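Local coordinates for protein pks18 (Mycobacterium tuberculosis, PDB 1TED) that probably extends medium- and long-chain aliphatic acyl-CoA starters with malonyl-CoA to make tri- and tetraketide alpha-pyrones, acting as a homodimeric type III polyketide synthase, at residues V114-D119 / V200-C205; L138-S143 / V153-E158; V248-F253 / I369-A374; E295-N300 / S305-W310. All blocks are in the same frame, centred on the assembly; numbering follows the deposited sequence.

Interaction 1: V114-D119 / V200-C205; sequences VPLAVD and VCIELC. With MYR (myristic acid), chain E.
Leu-116 and Ala-117 on helix 102-125 press onto Val-200, Ile-202 and Leu-204 of strand 196-204, a helix-on-sheet layer in the N-terminal half of this thiolase fold. The two short segments run in roughly opposite senses, 151° apart, with axes 9.2 Å from each other. The backbones come nearest at Ala-117 and Ile-202, whose CA atoms are 6.6 Å apart, where the helix shows the strand only the methyl of Ala-117. The strand presents alternate residues to the helix: Val-200, Ile-202 and Leu-204 form a row of bumps, while Glu-203 points away and bonds to Thr-144 and Ser-349. The methyl of Ala-117 sits against the first of them, with CB 4.2 Å from Val-200 CG1. The preceding residue, Leu-116, is longer and spans the next two bumps: its CD2 rides on Ile-202 CD1 at 3.7 Å and lies 4.5 Å from Leu-204 CD1, above the shallow hollow between those two methyls. In Ile-202, CG1 stands opposite the backbone N (chi1 172°) and the next torsion of 79° sets CD1 toward the helix. The leucine and isoleucine side chains cross obliquely. Beyond the strand, the chain reaches the myristic acid, consistent with the wall of a substrate tunnel: Cys-205 CB lies 3.6 Å from C5 of the fatty acid.

Interaction 2: L138-S143 / V153-E158; sequences LVLATS and VAIVKE. With MYR (myristic acid), chain E.
Leu-138 makes the closest contact with helix 151-159: its CD2 sits 3.7 Å from Val-156 CG2 and 4.2 Å from Ile-155 CB. This one methyl therefore lodges against two consecutive helix residues. It is carried there by a first torsion of 160°, which swings CG away from the backbone N and lifts the branch off the sheet. Val-156 meets it from the flank, through the CG2 branch alone. Ile-155 instead points at the strand, with CD1 at the end of an extended chain (chi2 -178°) and 4.4 Å from Leu-140 CD2, a looser contact than that of Leu-138. The segment axes stay 10.1 Å apart and their directions differ by 138°, the return expected of the beta-alpha-beta unit formed by strand 135-142, helix 151-159 and strand 166-171. Neighbouring elements hold the leucines in place: the backbone of Leu-138 bonds to Ser-166 and Val-168, and its side chain also touches Leu-198 and, in the loop before strand 166-171, Ile-165. Leu-140 leans on Val-200 and Ile-202. On the helix side, Ser-121 of helix 102-125 backs Ile-155, while Leu-256 of the second subunit packs on Val-156 and Glu-261 of that subunit forms a salt bridge with Lys-157. Toward the other end of the strand, where Glu-203 accepts a bond from the Ser-143 backbone N, Ser-143 CB comes within 3.6 Å of C14, the terminal methyl of the bound myristic acid.

Interaction 3: V248-F253 / I369-A374; sequences VVRSSF and ISTGVA
Arg-250 and Thr-371 meet with their side chains at about a right angle, the arginine presenting the edge of its guanidinium. Thr-371 OG1 lies near the guanidinium plane, 3.4 Å from NH1, while the threonine methyl CG2 is 3.5 Å from the same nitrogen. A bend at chi3 (54°) turns the arginine's end toward the threonine. A water bridges the two, also at the guanidinium edge: it accepts from Arg-250 NH1 at 3.0 Å and donates to Thr-371 OG1 at 3.1 Å. The stronger partner of both side chains is Asp-389, whose OD1 pairs with NH1 in a salt bridge and with OG1 in a hydrogen bond, so one carboxylate oxygen ties the two together. Farther along, Phe-253 turns the edge of its ring to Val-373, CE2 standing 4.4 Å from CG1. Its CG lies between the backbone N and carbonyl carbon (chi1 61°), which swings the ring end in toward strand 370-378; Val-292 and Met-296 of helix 281-299 also pack on it. The segment axes are 9.2 Å apart at only 21°, a distance that fits two parallel strands separated by a third, strand 382-390. Within that part of the mixed thiolase-fold sheet, Arg-250 and Ser-251 together stand opposite the single residue Leu-387 of strand 382-390, a classic beta bulge.

Interaction 4: E295-N300 / S305-W310; sequences EMLWDN and SDIDLW
An apolar contact joins Leu-297, near the C-terminal end of helix 281-299, to Ile-307 in the connection that follows and Trp-310 at the start of strand 310-312, the outermost strand of the thiolase-fold sheet on that side within this chain. Only four residues separate the two segments, and the nearest CA atoms, those of Leu-297 and Asp-306, are still 9.3 Å apart, so side chains alone bridge the gap. Both branches of Leu-297 take part. CD2 lies 3.7 Å from Ile-307 CD1 and 4.1 Å from its CG1, the two side chains crossing at a slant, while CD1 approaches Trp-310 CH2 obliquely at 4.3 Å. Val-373 on strand 370-378 touches all three residues, and Leu-387 on the next strand also lies against Leu-297, so the cluster rests on the sheet. Polar bonds fix the connection at its flank: Asp-308 OD1 forms a salt bridge with Lys-367, and OD2 accepts from the backbone N of Thr-371. As the helix runs out, Asn-300 N bonds to Leu-297 O at 2.8 Å, a three-residue span, while its regular bond to Met-296 O is weak. Within segment 305-310, Ile-307 splits its branches between two neighbours. With chi1 at -55°, CG1 and CD1 serve the leucine, whereas CG2 lies over one face of the Trp-310 ring, 3.5 Å above its plane and offset toward the rim.

Interactions 1 and 2 are buried and apolar, with only Leu-116 partly exposed; they set two helices against adjoining strands, 196-204 and 135-142, whose backbones bond at Val-200 and Val-139. Their centres are 9 Å apart, interaction 2 nests inside the chain loop closed by interaction 1, and both reach the myristic acid. Interactions 3 and 4 form a second pair in the C-terminal half, with centres 8 Å apart, joined by a probable hydrogen bond from Asp-308 N to Thr-371 O and by packing of Phe-253 on Met-296. Interaction 4 is again buried and apolar, whereas partly buried interaction 3 adds a water and charge. The two pairs lie 25 to 33 Å apart between centres.

Interaction 1: V114-D119 / V200-C205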
# COMPACT_ATOMS: atom_id res chain seq x y z
N VAL A 114 2.47 6.80 15.88
CA VAL A 114 3.70 6.14 16.28
C VAL A 114 3.65 5.50 17.67
O VAL A 114 3.85 4.30 17.82
CB VAL A 114 4.90 7.12 16.21
CG1 VAL A 114 6.16 6.45 16.76
CG2 VAL A 114 5.11 7.57 14.76
N PRO A 115 3.39 6.31 18.72
CA PRO A 115 3.32 5.78 20.09
C PRO A 115 2.36 4.59 20.21
O PRO A 115 2.68 3.57 20.81
CB PRO A 115 2.83 6.98 20.90
CG PRO A 115 3.37 8.13 20.14
CD PRO A 115 3.14 7.76 18.71
N LEU A 116 1.17 4.76 19.64
CA LEU A 116 0.15 3.73 19.70
C LEU A 116 0.51 2.45 18.95
O LEU A 116 0.28 1.36 19.45
CB LEU A 116 -1.18 4.28 19.16
CG LEU A 116 -2.37 3.31 19.22
CD1 LEU A 116 -2.65 2.92 20.66
CD2 LEU A 116 -3.58 3.97 18.61
N ALA A 117 1.07 2.60 17.75
CA ALA A 117 1.45 1.43 16.94
C ALA A 117 2.65 0.70 17.54
O ALA A 117 2.70 -0.52 17.53
CB ALA A 117 1.76 1.86 15.50
N VAL A 118 3.61 1.45 18.07
CA VAL A 118 4.77 0.85 18.70
C VAL A 118 4.31 0.05 19.92
O VAL A 118 4.76 -1.08 20.14
CB VAL A 118 5.80 1.93 19.13
CG1 VAL A 118 6.86 1.33 20.06
CG2 VAL A 118 6.46 2.52 17.88
N ASP A 119 3.40 0.61 20.70
CA ASP A 119 2.90 -0.07 21.87
C ASP A 119 2.14 -1.37 21.54
O ASP A 119 2.43 -2.42 22.11
CB ASP A 119 2.01 0.88 22.68
CG ASP A 119 1.25 0.18 23.80
OD1 ASP A 119 1.77 -0.78 24.40
OD2 ASP A 119 0.11 0.62 24.09
N VAL A 200 0.29 -4.57 11.05
CA VAL A 200 -0.16 -3.47 11.89
C VAL A 200 -1.17 -2.59 11.18
O VAL A 200 -0.90 -2.05 10.10
CB VAL A 200 1.07 -2.61 12.36
CG1 VAL A 200 0.62 -1.47 13.23
CG2 VAL A 200 2.05 -3.48 13.12
N CYS A 201 -2.35 -2.47 11.78
CA CYS A 201 -3.41 -1.63 11.24
C CYS A 201 -3.57 -0.50 12.25
O CYS A 201 -3.78 -0.74 13.44
CB CYS A 201 -4.70 -2.43 11.09
SG CYS A 201 -4.55 -3.88 10.02
N ILE A 202 -3.44 0.73 11.79
CA ILE A 202 -3.53 1.90 12.66
C ILE A 202 -4.48 2.90 12.02
O ILE A 202 -4.28 3.31 10.87
CB ILE A 202 -2.13 2.54 12.87
CG1 ILE A 202 -2.25 3.86 13.63
CG2 ILE A 202 -1.45 2.74 11.53
CD1 ILE A 202 -2.43 3.70 15.13
N GLU A 203 -5.51 3.28 12.74
CA GLU A 203 -6.47 4.20 12.17
C GLU A 203 -6.77 5.35 13.11
O GLU A 203 -7.22 5.15 14.24
CB GLU A 203 -7.73 3.41 11.81
CG GLU A 203 -8.28 3.68 10.41
CD GLU A 203 -7.38 3.19 9.27
OE1 GLU A 203 -7.23 1.96 9.10
OE2 GLU A 203 -6.84 4.04 8.53
N LEU A 204 -6.48 6.55 12.64
CA LEU A 204 -6.69 7.77 13.41
C LEU A 204 -7.63 8.73 12.70
O LEU A 204 -7.20 9.68 12.05
CB LEU A 204 -5.35 8.47 13.65
CG LEU A 204 -4.63 8.13 14.96
CD1 LEU A 204 -4.63 6.64 15.18
CD2 LEU A 204 -3.21 8.68 14.90
N CYS A 205 -8.93 8.46 12.83
CA CYS A 205 -9.95 9.29 12.21
C CYS A 205 -10.06 10.68 12.86
O CYS A 205 -10.17 11.68 12.15
CB CYS A 205 -11.32 8.58 12.29
SG CYS A 205 -11.42 7.00 11.40
C1 MYR E . -16.27 13.63 16.56
O1 MYR E . -16.37 13.35 17.75
O2 MYR E . -17.24 14.10 15.97
C2 MYR E . -14.94 13.41 15.82
C3 MYR E . -15.08 12.30 14.78
C4 MYR E . -13.75 12.05 14.06
C5 MYR E . -13.89 10.97 12.99
C6 MYR E . -14.81 11.40 11.85
C7 MYR E . -14.23 12.52 10.99
C8 MYR E . -13.01 12.06 10.19
C9 MYR E . -13.37 10.97 9.18
C10 MYR E . -12.11 10.43 8.49
C11 MYR E . -12.47 9.29 7.53
C12 MYR E . -11.21 8.71 6.88
C13 MYR E . -11.58 7.53 5.98
C14 MYR E . -10.33 6.90 5.35

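Interaction 2: L138-S143 / V153-E158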
# COMPACT_ATOMS: atom_id res chain seq x y z
N LEU A 138 6.93 -6.67 7.66
CA LEU A 138 6.11 -5.76 8.44
C LEU A 138 5.12 -5.13 7.48
O LEU A 138 5.52 -4.40 6.57
CB LEU A 138 6.98 -4.67 9.07
CG LEU A 138 6.25 -3.40 9.50
CD1 LEU A 138 5.18 -3.72 10.51
CD2 LEU A 138 7.25 -2.44 10.11
N VAL A 139 3.83 -5.41 7.66
CA VAL A 139 2.81 -4.82 6.80
C VAL A 139 2.05 -3.78 7.59
O VAL A 139 1.50 -4.05 8.67
CB VAL A 139 1.83 -5.88 6.24
CG1 VAL A 139 0.85 -5.22 5.27
CG2 VAL A 139 2.59 -6.97 5.53
N LEU A 140 2.01 -2.57 7.05
CA LEU A 140 1.32 -1.48 7.72
C LEU A 140 0.16 -0.99 6.86
O LEU A 140 0.35 -0.62 5.71
CB LEU A 140 2.32 -0.35 7.98
CG LEU A 140 1.96 0.83 8.88
CD1 LEU A 140 0.95 1.73 8.19
CD2 LEU A 140 1.44 0.31 10.23
N ALA A 141 -1.04 -0.99 7.44
CA ALA A 141 -2.22 -0.53 6.72
C ALA A 141 -2.87 0.66 7.41
O ALA A 141 -2.94 0.73 8.65
CB ALA A 141 -3.23 -1.66 6.58
N THR A 142 -3.35 1.61 6.60
CA THR A 142 -4.03 2.80 7.09
C THR A 142 -4.73 3.49 5.93
O THR A 142 -4.36 3.29 4.77
CB THR A 142 -3.04 3.86 7.66
OG1 THR A 142 -2.04 3.21 8.45
CG2 THR A 142 -3.79 4.87 8.52
N SER A 143 -5.72 4.31 6.25
CA SER A 143 -6.44 5.09 5.26
C SER A 143 -6.66 6.48 5.84
O SER A 143 -7.40 7.29 5.28
CB SER A 143 -7.78 4.43 4.93
OG SER A 143 -7.58 3.24 4.18
N VAL A 153 8.48 2.64 9.47
CA VAL A 153 9.89 2.85 9.77
C VAL A 153 10.12 2.98 11.29
O VAL A 153 11.04 2.36 11.84
CB VAL A 153 10.43 4.12 9.07
CG1 VAL A 153 11.81 4.45 9.57
CG2 VAL A 153 10.48 3.90 7.56
N ALA A 154 9.28 3.76 11.97
CA ALA A 154 9.40 3.96 13.41
C ALA A 154 9.22 2.67 14.22
O ALA A 154 9.83 2.52 15.28
CB ALA A 154 8.40 5.02 13.88
N ILE A 155 8.39 1.75 13.74
CA ILE A 155 8.17 0.48 14.43
C ILE A 155 9.47 -0.35 14.43
O ILE A 155 9.90 -0.87 15.47
CB ILE A 155 7.05 -0.34 13.75
CG1 ILE A 155 5.70 0.38 13.93
CG2 ILE A 155 6.99 -1.73 14.34
CD1 ILE A 155 4.49 -0.34 13.34
N VAL A 156 10.10 -0.46 13.27
CA VAL A 156 11.35 -1.21 13.13
C VAL A 156 12.42 -0.60 14.05
O VAL A 156 13.14 -1.31 14.75
CB VAL A 156 11.84 -1.18 11.65
CG1 VAL A 156 13.26 -1.77 11.54
CG2 VAL A 156 10.87 -1.96 10.78
N LYS A 157 12.53 0.73 14.02
CA LYS A 157 13.51 1.42 14.85
C LYS A 157 13.19 1.29 16.33
O LYS A 157 14.06 0.99 17.14
CB LYS A 157 13.59 2.90 14.46
CG LYS A 157 14.30 3.14 13.12
CD LYS A 157 14.59 4.62 12.90
CE LYS A 157 15.45 4.82 11.67
NZ LYS A 157 15.97 6.20 11.61
N GLU A 158 11.92 1.51 16.68
CA GLU A 158 11.48 1.43 18.06
C GLU A 158 11.59 0.02 18.67
O GLU A 158 12.07 -0.13 19.79
CB GLU A 158 10.04 1.90 18.16
CG GLU A 158 9.78 2.76 19.36
CD GLU A 158 10.53 4.07 19.26
OE1 GLU A 158 10.28 4.82 18.30
OE2 GLU A 158 11.38 4.34 20.14
C1 MYR E . -16.27 13.63 16.56
O1 MYR E . -16.37 13.35 17.75
O2 MYR E . -17.24 14.10 15.97
C2 MYR E . -14.94 13.41 15.82
C3 MYR E . -15.08 12.30 14.78
C4 MYR E . -13.75 12.05 14.06
C5 MYR E . -13.89 10.97 12.99
C6 MYR E . -14.81 11.40 11.85
C7 MYR E . -14.23 12.52 10.99
C8 MYR E . -13.01 12.06 10.19
C9 MYR E . -13.37 10.97 9.18
C10 MYR E . -12.11 10.43 8.49
C11 MYR E . -12.47 9.29 7.53
C12 MYR E . -11.21 8.71 6.88
C13 MYR E . -11.58 7.53 5.98
C14 MYR E . -10.33 6.90 5.35

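Interaction 3: V248-F253 / I369-A374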
# COMPACT_ATOMS: atom_id res chain seq x y z
N VAL A 248 -6.05 -20.33 13.04
CA VAL A 248 -5.60 -20.81 11.74
C VAL A 248 -6.30 -20.07 10.59
O VAL A 248 -7.54 -20.00 10.55
CB VAL A 248 -5.87 -22.34 11.57
CG1 VAL A 248 -5.35 -22.82 10.21
CG2 VAL A 248 -5.20 -23.12 12.69
N VAL A 249 -5.53 -19.50 9.67
CA VAL A 249 -6.11 -18.81 8.53
C VAL A 249 -6.23 -19.86 7.43
O VAL A 249 -5.30 -20.11 6.66
CB VAL A 249 -5.22 -17.62 8.06
CG1 VAL A 249 -5.89 -16.90 6.90
CG2 VAL A 249 -5.02 -16.63 9.21
N ARG A 250 -7.40 -20.48 7.38
CA ARG A 250 -7.70 -21.54 6.44
C ARG A 250 -7.86 -21.13 4.98
O ARG A 250 -7.36 -21.82 4.09
CB ARG A 250 -8.96 -22.28 6.91
CG ARG A 250 -8.85 -22.80 8.34
CD ARG A 250 -10.16 -23.39 8.84
NE ARG A 250 -10.66 -24.41 7.93
CZ ARG A 250 -11.74 -25.15 8.16
NH1 ARG A 250 -12.44 -24.99 9.28
NH2 ARG A 250 -12.12 -26.05 7.26
N SER A 251 -8.56 -20.03 4.73
CA SER A 251 -8.78 -19.59 3.36
C SER A 251 -9.20 -18.12 3.30
O SER A 251 -9.93 -17.65 4.16
CB SER A 251 -9.87 -20.46 2.71
OG SER A 251 -10.01 -20.19 1.33
N SER A 252 -8.71 -17.39 2.30
CA SER A 252 -9.07 -15.98 2.16
C SER A 252 -9.78 -15.76 0.83
O SER A 252 -9.65 -16.57 -0.09
CB SER A 252 -7.83 -15.10 2.29
OG SER A 252 -6.92 -15.32 1.22
N PHE A 253 -10.54 -14.68 0.72
CA PHE A 253 -11.30 -14.40 -0.51
C PHE A 253 -11.54 -12.91 -0.73
O PHE A 253 -11.57 -12.13 0.22
CB PHE A 253 -12.65 -15.13 -0.45
CG PHE A 253 -13.53 -14.71 0.70
CD1 PHE A 253 -14.37 -13.60 0.59
CD2 PHE A 253 -13.49 -15.40 1.92
CE1 PHE A 253 -15.15 -13.18 1.67
CE2 PHE A 253 -14.27 -14.99 3.01
CZ PHE A 253 -15.10 -13.88 2.88
N ILE A 369 -12.22 -26.29 18.88
CA ILE A 369 -12.03 -25.72 17.54
C ILE A 369 -13.33 -25.11 17.03
O ILE A 369 -14.27 -25.80 16.66
CB ILE A 369 -11.55 -26.75 16.48
CG1 ILE A 369 -10.24 -27.40 16.90
CG2 ILE A 369 -11.36 -26.04 15.13
CD1 ILE A 369 -9.66 -28.33 15.85
N SER A 370 -13.36 -23.78 17.02
CA SER A 370 -14.53 -23.06 16.54
C SER A 370 -14.17 -22.60 15.13
O SER A 370 -13.06 -22.13 14.88
CB SER A 370 -14.79 -21.86 17.45
OG SER A 370 -14.86 -22.29 18.80
N THR A 371 -15.10 -22.74 14.19
CA THR A 371 -14.81 -22.33 12.82
C THR A 371 -15.53 -21.02 12.53
O THR A 371 -16.73 -20.91 12.76
CB THR A 371 -15.26 -23.40 11.80
OG1 THR A 371 -14.48 -24.58 11.99
CG2 THR A 371 -15.08 -22.91 10.37
N GLY A 372 -14.81 -20.04 12.02
CA GLY A 372 -15.45 -18.77 11.75
C GLY A 372 -15.10 -18.13 10.43
O GLY A 372 -14.14 -18.51 9.76
N VAL A 373 -15.93 -17.17 10.04
CA VAL A 373 -15.73 -16.42 8.82
C VAL A 373 -15.70 -14.95 9.20
O VAL A 373 -16.54 -14.48 9.98
CB VAL A 373 -16.89 -16.61 7.81
CG1 VAL A 373 -16.65 -15.70 6.61
CG2 VAL A 373 -17.01 -18.09 7.38
N ALA A 374 -14.72 -14.23 8.68
CA ALA A 374 -14.61 -12.81 8.94
C ALA A 374 -14.63 -12.12 7.59
O ALA A 374 -14.15 -12.67 6.59
CB ALA A 374 -13.32 -12.51 9.68
O HOH W 1 -14.65 -26.89 9.89

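Interaction 4: E295-N300 / S305-W310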
# COMPACT_ATOMS: atom_id res chain seq x y z
N GLU A 295 -20.15 -19.32 -1.72
CA GLU A 295 -19.25 -19.93 -2.69
C GLU A 295 -17.94 -20.35 -2.04
O GLU A 295 -17.44 -21.45 -2.29
CB GLU A 295 -18.98 -18.97 -3.85
CG GLU A 295 -18.54 -19.68 -5.12
CD GLU A 295 -19.64 -20.55 -5.72
OE1 GLU A 295 -20.31 -21.28 -4.96
OE2 GLU A 295 -19.83 -20.51 -6.95
N MET A 296 -17.39 -19.48 -1.19
CA MET A 296 -16.13 -19.74 -0.49
C MET A 296 -16.24 -20.90 0.49
O MET A 296 -15.35 -21.75 0.56
CB MET A 296 -15.67 -18.47 0.25
CG MET A 296 -14.45 -18.64 1.16
SD MET A 296 -14.81 -19.49 2.71
CE MET A 296 -15.56 -18.17 3.66
N LEU A 297 -17.32 -20.94 1.25
CA LEU A 297 -17.52 -22.03 2.20
C LEU A 297 -17.63 -23.35 1.43
O LEU A 297 -17.10 -24.37 1.86
CB LEU A 297 -18.78 -21.81 3.04
CG LEU A 297 -18.70 -20.69 4.09
CD1 LEU A 297 -20.07 -20.46 4.68
CD2 LEU A 297 -17.69 -21.05 5.18
N TRP A 298 -18.33 -23.32 0.29
CA TRP A 298 -18.48 -24.53 -0.51
C TRP A 298 -17.10 -25.05 -0.92
O TRP A 298 -16.87 -26.26 -0.91
CB TRP A 298 -19.31 -24.27 -1.77
CG TRP A 298 -19.63 -25.54 -2.52
CD1 TRP A 298 -20.70 -26.38 -2.32
CD2 TRP A 298 -18.84 -26.15 -3.55
NE1 TRP A 298 -20.62 -27.46 -3.16
CE2 TRP A 298 -19.49 -27.35 -3.93
CE3 TRP A 298 -17.64 -25.81 -4.20
CZ2 TRP A 298 -18.99 -28.20 -4.92
CZ3 TRP A 298 -17.14 -26.65 -5.18
CH2 TRP A 298 -17.81 -27.84 -5.54
N ASP A 299 -16.19 -24.15 -1.27
CA ASP A 299 -14.84 -24.56 -1.65
C ASP A 299 -14.19 -25.30 -0.49
O ASP A 299 -13.28 -26.10 -0.69
CB ASP A 299 -13.96 -23.35 -2.00
CG ASP A 299 -14.35 -22.70 -3.32
OD1 ASP A 299 -14.70 -23.43 -4.26
OD2 ASP A 299 -14.29 -21.46 -3.41
N ASN A 300 -14.65 -25.03 0.73
CA ASN A 300 -14.09 -25.69 1.90
C ASN A 300 -15.04 -26.69 2.52
O ASN A 300 -14.94 -26.98 3.71
CB ASN A 300 -13.67 -24.65 2.94
CG ASN A 300 -12.72 -23.62 2.38
OD1 ASN A 300 -13.11 -22.74 1.62
ND2 ASN A 300 -11.45 -23.74 2.73
N SER A 305 -24.66 -22.53 7.73
CA SER A 305 -25.14 -23.10 9.00
C SER A 305 -24.08 -23.83 9.82
O SER A 305 -24.29 -24.11 11.00
CB SER A 305 -26.31 -24.05 8.74
OG SER A 305 -25.90 -25.15 7.93
N ASP A 306 -22.95 -24.17 9.21
CA ASP A 306 -21.87 -24.86 9.91
C ASP A 306 -21.02 -23.92 10.76
O ASP A 306 -20.36 -24.36 11.70
CB ASP A 306 -20.91 -25.53 8.93
CG ASP A 306 -21.53 -26.67 8.18
OD1 ASP A 306 -22.21 -27.51 8.81
OD2 ASP A 306 -21.32 -26.74 6.95
N ILE A 307 -21.04 -22.64 10.43
CA ILE A 307 -20.20 -21.66 11.11
C ILE A 307 -20.49 -21.19 12.54
O ILE A 307 -21.60 -20.79 12.87
CB ILE A 307 -20.07 -20.39 10.21
CG1 ILE A 307 -19.54 -20.78 8.82
CG2 ILE A 307 -19.17 -19.36 10.88
CD1 ILE A 307 -18.20 -21.55 8.85
N ASP A 308 -19.46 -21.26 13.39
CA ASP A 308 -19.53 -20.77 14.78
C ASP A 308 -18.75 -19.46 14.65
O ASP A 308 -17.62 -19.48 14.18
CB ASP A 308 -18.72 -21.62 15.76
CG ASP A 308 -18.82 -23.10 15.51
OD1 ASP A 308 -19.89 -23.69 15.81
OD2 ASP A 308 -17.82 -23.68 15.03
N LEU A 309 -19.31 -18.33 15.05
CA LEU A 309 -18.56 -17.07 14.93
C LEU A 309 -18.60 -16.41 13.57
O LEU A 309 -18.16 -16.96 12.56
CB LEU A 309 -17.07 -17.26 15.29
CG LEU A 309 -16.64 -17.90 16.61
CD1 LEU A 309 -15.12 -18.01 16.65
CD2 LEU A 309 -17.14 -17.08 17.77
N TRP A 310 -19.14 -15.20 13.55
CA TRP A 310 -19.21 -14.41 12.36
C TRP A 310 -18.58 -13.08 12.73
O TRP A 310 -19.18 -12.25 13.41
CB TRP A 310 -20.66 -14.23 11.91
CG TRP A 310 -21.23 -15.48 11.28
CD1 TRP A 310 -21.97 -16.45 11.90
CD2 TRP A 310 -21.05 -15.92 9.93
NE1 TRP A 310 -22.27 -17.46 11.01
CE2 TRP A 310 -21.71 -17.16 9.80
CE3 TRP A 310 -20.40 -15.38 8.81
CZ2 TRP A 310 -21.74 -17.87 8.59
CZ3 TRP A 310 -20.42 -16.09 7.61
CH2 TRP A 310 -21.09 -17.32 7.51